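Local coordinates for protein aromatic-amino-acid transaminase TyrB (Burkholderia cenocepacia K56-2Valvano, PDB 4WD2) that probably transfers amino groups between aromatic amino acids and 2-oxo acids, using pyridoxal phosphate bound as a Schiff base to an active-site lysine, at residues Q201-I206 with V236-R241; A173-P178 with I206-A211; F45-R50 with C323-R328. All coordinates share one frame; numbering follows the deposited sequence.

Contact 1. Residues Q201-I206 with V236-R241; sequences QWEKLI and VRELAR
Glu238 reaches from helix 234-241 toward helix 199-211 and touches Ile206 with its stem and Glu203 with its acid. Followed outward, its CB lies 4.0 Å from Ile206 CD1. CG, set anti to the backbone N (chi1 -175°), comes within 3.8 Å of the same methyl and also lies beside the carboxylate oxygens of Glu203. A bend at chi2 then turns the carboxylate, and its two oxygens part company. OE2 comes to 2.7 Å from Glu203 OE2, the two carboxylate planes standing 76° apart. OE1 turns back to its own helix, where Arg241 grips it side-on with NE and NH2, the NH2 bond being 2.8 Å long and both nitrogens holding this one oxygen in the guanidinium plane.

Beneath the acids the contact is apolar. Ile206 CG1 packs against Leu239 CD2 at 3.9 Å, and its CG2 meets the same methyl, while CD1 touches both Glu238 CG and Leu239 CG. The short helix segments run in roughly the same direction, at 38° with 10.7 Å between axes, and side chains make the contact between them. Both helices belong to the large PLP-binding domain of a class I aminotransferase, where helices flank the central, mostly parallel sheet.

Glu203 OE2 also forms a salt bridge with Arg242, just past the end of helix 234-241. With the two glutamate oxygens this close, one of the acids is probably protonated, though which one is not settled, and the flanking Arg241 and Arg242 would offset whatever negative charge remains on the pair.

Contact 2. Residues A173-P178 with I206-A211; sequences AIDALP and IDVIEA
With chi1 at 164°, Val208 sets CG1 anti to its backbone N, and this methyl faces helix 167-175, where it meets both Ile174 and Asp175. Asp175 has its CG anti to the backbone N as well (chi1 -167°), which carries the carboxylate across the end of the valine. Val208 CG1 thus sits 3.5 Å from Asp175 CA and equally 3.5 Å from Asp175 OD1, with CB of the aspartate a little farther off; Val208 CG2 flanks the same oxygen at 3.8 Å. The two side chains cross at about a right angle, so the valine presents both methyls to one carboxylate oxygen.

Deeper in, Ile174 offers its CG2 branch, which lies 4.1 Å from Val208 CG1 and adds an apolar contact. The backbones are close here, Asp175 CA to Val208 CA being 5.8 Å. These are neighbouring helices of the alpha/beta PLP-binding domain: helix 167-175 leads into strand 182-186, and helix 199-211 makes the right-handed crossover from that strand to the parallel strand 215-220. Ile174 also rests on Val183, and Ile209 on Leu185, so both helices pack on strand 182-186.

Asp175 OD1 also forms a salt bridge with NE of Arg212, the residue directly after helix 199-211.

Contact 3. Residues F45-R50 with C323-R328; sequences FDAEGR and CRRIAR
Arg325 extends from helix 309-338 to the turn at 45-50 and lays its guanidinium against the backbone there. NH1 is 2.9 Å from Phe45 O, but the N-H...O angle of only 119° makes this a weak hydrogen bond. The next carbonyl lies over the flat group instead of pointing at one of its hydrogens: Asp46 O stands above the centre of one guanidinium face, 3.7 Å from CZ, with Ala47 N over that face too. Farther back along the chain, Arg325 CD packs against Ala47, 3.7 Å from its N and 4.1 Å from its CB. CG anti to the backbone N (chi1 -159°) sends the chain out from the helix, and the bend at chi3 (72°) turns the guanidinium along the peptides.

Two further groups of the same chain fix the guanidinium's rotation. NE bonds to the hydroxyl of Tyr44, just before the turn, and NH2 to the carbonyl of Leu388, which brings in a second loop.

Behind the carbonyls, the turn holds its own shape. Asp46 to Gly49 form a type I beta turn, closed by Gly49 N to Asp46 O at 3.0 Å. Asp46 OD1 accepts from Glu48 N, in an Asx turn, and from Arg50 N at 2.9 Å; these donors approach from opposite faces of the carboxylate. Asp46 N in turn bonds to Arg50 O, and Gly49 takes up a positive phi.

Asp46 thus spends OD1 on the turn, and that OD1 lies 6.5 Å from Arg325 NE. The arginine is held chiefly by neutral oxygens, so this surface contact between turn and helix probably owes more to carbonyl groups near a cation than to any salt bridge.

How the contacts relate
From the N terminus, the chain first passes the turn 45-50, which waits until helix 309-338 for its partner; contact 3 therefore closes a very long loop of 272 intervening residues, and the other two contacts nest inside it. Next comes 173-178, which contact 2 joins to the end of helix 199-211. Before that helix ends, 201-206 has begun contact 1, closed by 236-241, so these two loops cross. They share Ile206 and touch through Leu205 and Ile174, joining helices 167-175, 199-211 and 234-241 of the PLP-binding domain. Contact 3 lies apart, its centre about 30 Å from that of contact 1, and ties an N-terminal turn to the long helix 309-338.

Contact 1. Residues Q201-I206 with V236-R241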
loop_
_atom_site.group_PDB
_atom_site.type_symbol
_atom_site.label_atom_id
_atom_site.label_comp_id
_atom_site.label_asym_id
_atom_site.label_seq_id
_atom_site.Cartn_x
_atom_site.Cartn_y
_atom_site.Cartn_z
ATOM N N GLN A 201 30.453 -2.076 18.811
ATOM C CA GLN A 201 29.436 -3.066 19.157
ATOM C C GLN A 201 28.802 -3.635 17.888
ATOM O O GLN A 201 28.526 -4.836 17.801
ATOM C CB GLN A 201 28.381 -2.442 20.077
ATOM C CG GLN A 201 28.960 -1.945 21.411
ATOM C CD GLN A 201 27.947 -1.212 22.265
ATOM O OE1 GLN A 201 27.151 -0.431 21.758
ATOM N NE2 GLN A 201 27.970 -1.467 23.575
ATOM N N TRP A 202 28.605 -2.778 16.890
ATOM C CA TRP A 202 28.087 -3.227 15.600
ATOM C C TRP A 202 28.989 -4.272 14.955
ATOM O O TRP A 202 28.507 -5.302 14.503
ATOM C CB TRP A 202 27.900 -2.050 14.639
ATOM C CG TRP A 202 26.525 -1.446 14.706
ATOM C CD1 TRP A 202 26.213 -0.164 15.042
ATOM C CD2 TRP A 202 25.277 -2.109 14.450
ATOM N NE1 TRP A 202 24.851 0.020 14.996
ATOM C CE2 TRP A 202 24.254 -1.161 14.639
ATOM C CE3 TRP A 202 24.929 -3.410 14.068
ATOM C CZ2 TRP A 202 22.903 -1.470 14.463
ATOM C CZ3 TRP A 202 23.584 -3.721 13.898
ATOM C CH2 TRP A 202 22.589 -2.753 14.095
ATOM N N GLU A 203 30.292 -4.015 14.911
ATOM C CA GLU A 203 31.214 -4.984 14.319
ATOM C C GLU A 203 31.141 -6.325 15.035
ATOM O O GLU A 203 31.132 -7.374 14.377
ATOM C CB GLU A 203 32.660 -4.470 14.328
ATOM C CG GLU A 203 33.448 -4.923 13.105
ATOM C CD GLU A 203 32.822 -4.435 11.803
ATOM O OE1 GLU A 203 32.325 -3.284 11.777
ATOM O OE2 GLU A 203 32.827 -5.194 10.810
ATOM N N LYS A 204 31.089 -6.295 16.369
ATOM C CA LYS A 204 31.007 -7.530 17.162
ATOM C C LYS A 204 29.699 -8.274 16.934
ATOM O O LYS A 204 29.672 -9.507 16.905
ATOM C CB LYS A 204 31.166 -7.236 18.652
ATOM C CG LYS A 204 32.524 -6.684 19.032
ATOM C CD LYS A 204 32.558 -6.341 20.517
ATOM C CE LYS A 204 33.714 -5.414 20.839
ATOM N NZ LYS A 204 33.763 -5.094 22.296
ATOM N N LEU A 205 28.615 -7.526 16.779
ATOM C CA LEU A 205 27.327 -8.129 16.480
ATOM C C LEU A 205 27.340 -8.784 15.101
ATOM O O LEU A 205 26.800 -9.869 14.928
ATOM C CB LEU A 205 26.209 -7.093 16.557
ATOM C CG LEU A 205 24.805 -7.655 16.324
ATOM C CD1 LEU A 205 24.492 -8.747 17.334
ATOM C CD2 LEU A 205 23.758 -6.549 16.387
ATOM N N ILE A 206 27.964 -8.129 14.124
ATOM C CA ILE A 206 27.996 -8.664 12.766
ATOM C C ILE A 206 28.854 -9.930 12.709
ATOM O O ILE A 206 28.523 -10.868 11.980
ATOM C CB ILE A 206 28.510 -7.613 11.740
ATOM C CG1 ILE A 206 27.524 -6.437 11.650
ATOM C CG2 ILE A 206 28.674 -8.242 10.355
ATOM C CD1 ILE A 206 28.066 -5.207 10.931
ATOM N N VAL A 236 24.093 -0.968 8.026
ATOM C CA VAL A 236 23.669 -1.487 6.737
ATOM C C VAL A 236 24.858 -1.631 5.790
ATOM O O VAL A 236 25.036 -2.669 5.153
ATOM C CB VAL A 236 22.595 -0.570 6.099
ATOM C CG1 VAL A 236 22.329 -0.972 4.674
ATOM C CG2 VAL A 236 21.302 -0.621 6.914
ATOM N N ARG A 237 25.674 -0.584 5.711
ATOM C CA ARG A 237 26.796 -0.558 4.782
ATOM C C ARG A 237 27.878 -1.563 5.183
ATOM O O ARG A 237 28.483 -2.200 4.320
ATOM C CB ARG A 237 27.371 0.862 4.686
ATOM C CG ARG A 237 26.364 1.873 4.161
ATOM C CD ARG A 237 26.948 3.284 3.958
ATOM N NE ARG A 237 25.893 4.210 3.548
ATOM C CZ ARG A 237 26.064 5.505 3.293
ATOM N NH1 ARG A 237 27.257 6.059 3.395
ATOM N NH2 ARG A 237 25.031 6.248 2.935
ATOM N N GLU A 238 28.114 -1.717 6.486
ATOM C CA GLU A 238 29.120 -2.671 6.956
ATOM C C GLU A 238 28.654 -4.128 6.788
ATOM O O GLU A 238 29.447 -4.992 6.415
ATOM C CB GLU A 238 29.491 -2.385 8.417
ATOM C CG GLU A 238 30.620 -3.251 8.970
ATOM C CD GLU A 238 31.969 -2.997 8.297
ATOM O OE1 GLU A 238 32.079 -2.064 7.477
ATOM O OE2 GLU A 238 32.932 -3.736 8.593
ATOM N N LEU A 239 27.374 -4.398 7.043
ATOM C CA LEU A 239 26.810 -5.723 6.759
ATOM C C LEU A 239 26.986 -6.090 5.285
ATOM O O LEU A 239 27.422 -7.199 4.949
ATOM C CB LEU A 239 25.324 -5.776 7.135
ATOM C CG LEU A 239 24.947 -6.090 8.587
ATOM C CD1 LEU A 239 23.530 -5.632 8.893
ATOM C CD2 LEU A 239 25.088 -7.584 8.880
ATOM N N ALA A 240 26.666 -5.142 4.409
ATOM C CA ALA A 240 26.763 -5.361 2.971
ATOM C C ALA A 240 28.212 -5.472 2.473
ATOM O O ALA A 240 28.499 -6.277 1.584
ATOM C CB ALA A 240 26.031 -4.249 2.225
ATOM N N ARG A 241 29.126 -4.682 3.031
ATOM C CA ARG A 241 30.535 -4.803 2.652
ATOM C C ARG A 241 31.088 -6.187 3.001
ATOM O O ARG A 241 31.986 -6.704 2.329
ATOM C CB ARG A 241 31.383 -3.724 3.333
ATOM C CG ARG A 241 31.419 -2.376 2.599
ATOM C CD ARG A 241 32.449 -1.434 3.225
ATOM N NE ARG A 241 32.120 -1.076 4.606
ATOM C CZ ARG A 241 31.416 0.002 4.960
ATOM N NH1 ARG A 241 30.954 0.834 4.034
ATOM N NH2 ARG A 241 31.170 0.248 6.243
#

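Contact 2. Residues A173-P178 with I206-A211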
loop_
_atom_site.group_PDB
_atom_site.type_symbol
_atom_site.label_atom_id
_atom_site.label_comp_id
_atom_site.label_asym_id
_atom_site.label_seq_id
_atom_site.Cartn_x
_atom_site.Cartn_y
_atom_site.Cartn_z
ATOM N N ALA A 173 22.461 -13.539 23.649
ATOM C CA ALA A 173 21.166 -14.065 23.227
ATOM C C ALA A 173 21.151 -14.326 21.720
ATOM O O ALA A 173 20.673 -15.367 21.263
ATOM C CB ALA A 173 20.050 -13.111 23.613
ATOM N N ILE A 174 21.677 -13.379 20.949
ATOM C CA ILE A 174 21.688 -13.500 19.496
ATOM C C ILE A 174 22.666 -14.588 19.047
ATOM O O ILE A 174 22.386 -15.327 18.101
ATOM C CB ILE A 174 22.032 -12.150 18.834
ATOM C CG1 ILE A 174 20.882 -11.157 19.068
ATOM C CG2 ILE A 174 22.287 -12.328 17.344
ATOM C CD1 ILE A 174 21.138 -9.760 18.539
ATOM N N ASP A 175 23.785 -14.716 19.755
ATOM C CA ASP A 175 24.760 -15.767 19.457
ATOM C C ASP A 175 24.188 -17.172 19.627
ATOM O O ASP A 175 24.731 -18.140 19.085
ATOM C CB ASP A 175 26.001 -15.615 20.345
ATOM C CG ASP A 175 27.156 -16.476 19.878
ATOM O OD1 ASP A 175 27.400 -16.542 18.657
ATOM O OD2 ASP A 175 27.823 -17.089 20.734
ATOM N N ALA A 176 23.099 -17.288 20.377
ATOM C CA ALA A 176 22.531 -18.593 20.685
ATOM C C ALA A 176 21.437 -19.016 19.703
ATOM O O ALA A 176 20.875 -20.107 19.833
ATOM C CB ALA A 176 21.983 -18.598 22.109
ATOM N N LEU A 177 21.138 -18.165 18.723
ATOM C CA LEU A 177 20.061 -18.450 17.777
ATOM C C LEU A 177 20.472 -19.461 16.707
ATOM O O LEU A 177 21.633 -19.507 16.291
ATOM C CB LEU A 177 19.579 -17.159 17.106
ATOM C CG LEU A 177 19.109 -16.079 18.074
ATOM C CD1 LEU A 177 18.601 -14.852 17.321
ATOM C CD2 LEU A 177 18.043 -16.652 18.988
ATOM N N PRO A 178 19.509 -20.270 16.248
ATOM C CA PRO A 178 19.779 -21.218 15.167
ATOM C C PRO A 178 19.935 -20.490 13.842
ATOM O O PRO A 178 19.495 -19.342 13.722
ATOM C CB PRO A 178 18.540 -22.116 15.166
ATOM C CG PRO A 178 17.455 -21.241 15.694
ATOM C CD PRO A 178 18.108 -20.328 16.704
ATOM N N ILE A 206 27.964 -8.129 14.124
ATOM C CA ILE A 206 27.996 -8.664 12.766
ATOM C C ILE A 206 28.854 -9.930 12.709
ATOM O O ILE A 206 28.523 -10.868 11.980
ATOM C CB ILE A 206 28.510 -7.613 11.740
ATOM C CG1 ILE A 206 27.524 -6.437 11.650
ATOM C CG2 ILE A 206 28.674 -8.242 10.355
ATOM C CD1 ILE A 206 28.066 -5.207 10.931
ATOM N N ASP A 207 29.932 -9.966 13.493
ATOM C CA ASP A 207 30.738 -11.180 13.638
ATOM C C ASP A 207 29.845 -12.390 13.921
ATOM O O ASP A 207 29.959 -13.429 13.278
ATOM C CB ASP A 207 31.757 -11.045 14.774
ATOM C CG ASP A 207 32.854 -10.023 14.485
ATOM O OD1 ASP A 207 33.055 -9.636 13.312
ATOM O OD2 ASP A 207 33.545 -9.639 15.453
ATOM N N VAL A 208 28.964 -12.229 14.901
ATOM C CA VAL A 208 28.045 -13.274 15.334
ATOM C C VAL A 208 26.984 -13.608 14.273
ATOM O O VAL A 208 26.769 -14.775 13.941
ATOM C CB VAL A 208 27.343 -12.861 16.652
ATOM C CG1 VAL A 208 26.124 -13.733 16.907
ATOM C CG2 VAL A 208 28.325 -12.930 17.818
ATOM N N ILE A 209 26.337 -12.576 13.747
ATOM C CA ILE A 209 25.323 -12.726 12.705
ATOM C C ILE A 209 25.865 -13.493 11.494
ATOM O O ILE A 209 25.208 -14.406 10.974
ATOM C CB ILE A 209 24.789 -11.341 12.268
ATOM C CG1 ILE A 209 23.897 -10.762 13.375
ATOM C CG2 ILE A 209 24.024 -11.425 10.949
ATOM C CD1 ILE A 209 23.647 -9.268 13.239
ATOM N N GLU A 210 27.072 -13.131 11.067
ATOM C CA GLU A 210 27.753 -13.834 9.989
ATOM C C GLU A 210 28.049 -15.292 10.358
ATOM O O GLU A 210 27.700 -16.215 9.616
ATOM C CB GLU A 210 29.058 -13.107 9.632
ATOM C CG GLU A 210 29.832 -13.732 8.501
ATOM C CD GLU A 210 31.074 -12.937 8.142
ATOM O OE1 GLU A 210 31.749 -12.446 9.070
ATOM O OE2 GLU A 210 31.364 -12.786 6.936
ATOM N N ALA A 211 28.697 -15.495 11.500
ATOM C CA ALA A 211 29.140 -16.828 11.896
ATOM C C ALA A 211 27.970 -17.780 12.109
ATOM O O ALA A 211 28.059 -18.963 11.780
ATOM C CB ALA A 211 29.989 -16.754 13.160
#

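Contact 3. Residues F45-R50 with C323-R328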
loop_
_atom_site.group_PDB
_atom_site.type_symbol
_atom_site.label_atom_id
_atom_site.label_comp_id
_atom_site.label_asym_id
_atom_site.label_seq_id
_atom_site.Cartn_x
_atom_site.Cartn_y
_atom_site.Cartn_z
ATOM N N PHE A 45 8.756 17.790 14.939
ATOM C CA PHE A 45 8.231 19.153 14.905
ATOM C C PHE A 45 9.415 20.115 14.834
ATOM O O PHE A 45 10.496 19.791 15.308
ATOM C CB PHE A 45 7.364 19.443 16.133
ATOM C CG PHE A 45 6.214 18.496 16.293
ATOM C CD1 PHE A 45 6.384 17.278 16.929
ATOM C CD2 PHE A 45 4.964 18.816 15.794
ATOM C CE1 PHE A 45 5.322 16.396 17.071
ATOM C CE2 PHE A 45 3.894 17.943 15.929
ATOM C CZ PHE A 45 4.071 16.731 16.566
ATOM N N ASP A 46 9.226 21.286 14.239
ATOM C CA ASP A 46 10.334 22.226 14.114
ATOM C C ASP A 46 10.426 23.152 15.324
ATOM O O ASP A 46 9.802 22.904 16.356
ATOM C CB ASP A 46 10.220 23.046 12.814
ATOM C CG ASP A 46 8.909 23.830 12.696
ATOM O OD1 ASP A 46 8.241 24.101 13.718
ATOM O OD2 ASP A 46 8.556 24.196 11.554
ATOM N N ALA A 47 11.207 24.219 15.187
ATOM C CA ALA A 47 11.437 25.154 16.286
ATOM C C ALA A 47 10.150 25.821 16.751
ATOM O O ALA A 47 10.060 26.278 17.888
ATOM C CB ALA A 47 12.453 26.213 15.877
ATOM N N GLU A 48 9.157 25.882 15.870
ATOM C CA GLU A 48 7.899 26.539 16.194
ATOM C C GLU A 48 6.814 25.525 16.559
ATOM O O GLU A 48 5.644 25.879 16.688
ATOM C CB GLU A 48 7.440 27.419 15.022
ATOM N N GLY A 49 7.208 24.267 16.731
ATOM C CA GLY A 49 6.274 23.216 17.103
ATOM C C GLY A 49 5.328 22.796 15.993
ATOM O O GLY A 49 4.258 22.238 16.258
ATOM N N ARG A 50 5.712 23.056 14.746
ATOM C CA ARG A 50 4.903 22.643 13.598
ATOM C C ARG A 50 5.544 21.483 12.845
ATOM O O ARG A 50 6.760 21.316 12.868
ATOM C CB ARG A 50 4.696 23.801 12.625
ATOM C CG ARG A 50 4.250 25.102 13.246
ATOM C CD ARG A 50 3.969 26.120 12.155
ATOM N NE ARG A 50 3.483 27.384 12.690
ATOM C CZ ARG A 50 4.216 28.492 12.771
ATOM N NH1 ARG A 50 5.475 28.494 12.340
ATOM N NH2 ARG A 50 3.691 29.599 13.276
ATOM N N CYS A 323 18.514 17.522 12.564
ATOM C CA CYS A 323 19.358 16.685 13.403
ATOM C C CYS A 323 19.999 17.500 14.531
ATOM O O CYS A 323 19.997 17.080 15.684
ATOM C CB CYS A 323 20.435 16.005 12.550
ATOM S SG CYS A 323 21.384 14.720 13.388
ATOM N N ARG A 324 20.535 18.672 14.195
ATOM C CA ARG A 324 21.192 19.514 15.191
ATOM C C ARG A 324 20.206 20.140 16.179
ATOM O O ARG A 324 20.548 20.346 17.338
ATOM C CB ARG A 324 22.018 20.611 14.506
ATOM C CG ARG A 324 23.316 20.110 13.876
ATOM C CD ARG A 324 24.235 21.261 13.484
ATOM N NE ARG A 324 23.589 22.196 12.568
ATOM C CZ ARG A 324 23.583 22.059 11.245
ATOM N NH1 ARG A 324 24.194 21.021 10.684
ATOM N NH2 ARG A 324 22.967 22.954 10.484
ATOM N N ARG A 325 18.990 20.442 15.727
ATOM C CA ARG A 325 17.978 21.017 16.617
ATOM C C ARG A 325 17.602 20.032 17.722
ATOM O O ARG A 325 17.479 20.418 18.877
ATOM C CB ARG A 325 16.722 21.442 15.847
ATOM C CG ARG A 325 15.876 22.484 16.603
ATOM C CD ARG A 325 14.478 22.662 16.011
ATOM N NE ARG A 325 13.626 21.508 16.277
ATOM C CZ ARG A 325 12.985 21.296 17.422
ATOM N NH1 ARG A 325 12.234 20.211 17.565
ATOM N NH2 ARG A 325 13.094 22.168 18.423
ATOM N N ILE A 326 17.422 18.762 17.368
ATOM C CA ILE A 326 17.165 17.727 18.368
ATOM C C ILE A 326 18.328 17.647 19.368
ATOM O O ILE A 326 18.106 17.578 20.580
ATOM C CB ILE A 326 16.938 16.338 17.713
ATOM C CG1 ILE A 326 15.645 16.338 16.890
ATOM C CG2 ILE A 326 16.872 15.240 18.774
ATOM C CD1 ILE A 326 15.381 15.043 16.162
ATOM N N ALA A 327 19.561 17.671 18.866
ATOM C CA ALA A 327 20.725 17.595 19.745
ATOM C C ALA A 327 20.782 18.794 20.687
ATOM O O ALA A 327 21.144 18.664 21.854
ATOM C CB ALA A 327 21.999 17.488 18.927
ATOM N N ARG A 328 20.395 19.963 20.186
ATOM C CA ARG A 328 20.325 21.164 21.012
ATOM C C ARG A 328 19.280 21.010 22.114
ATOM O O ARG A 328 19.495 21.415 23.255
ATOM C CB ARG A 328 20.007 22.392 20.163
ATOM C CG ARG A 328 19.959 23.673 20.967
ATOM C CD ARG A 328 19.772 24.905 20.102
ATOM N NE ARG A 328 19.638 26.095 20.936
ATOM C CZ ARG A 328 18.477 26.651 21.263
ATOM N NH1 ARG A 328 17.347 26.136 20.810
ATOM N NH2 ARG A 328 18.446 27.726 22.036
#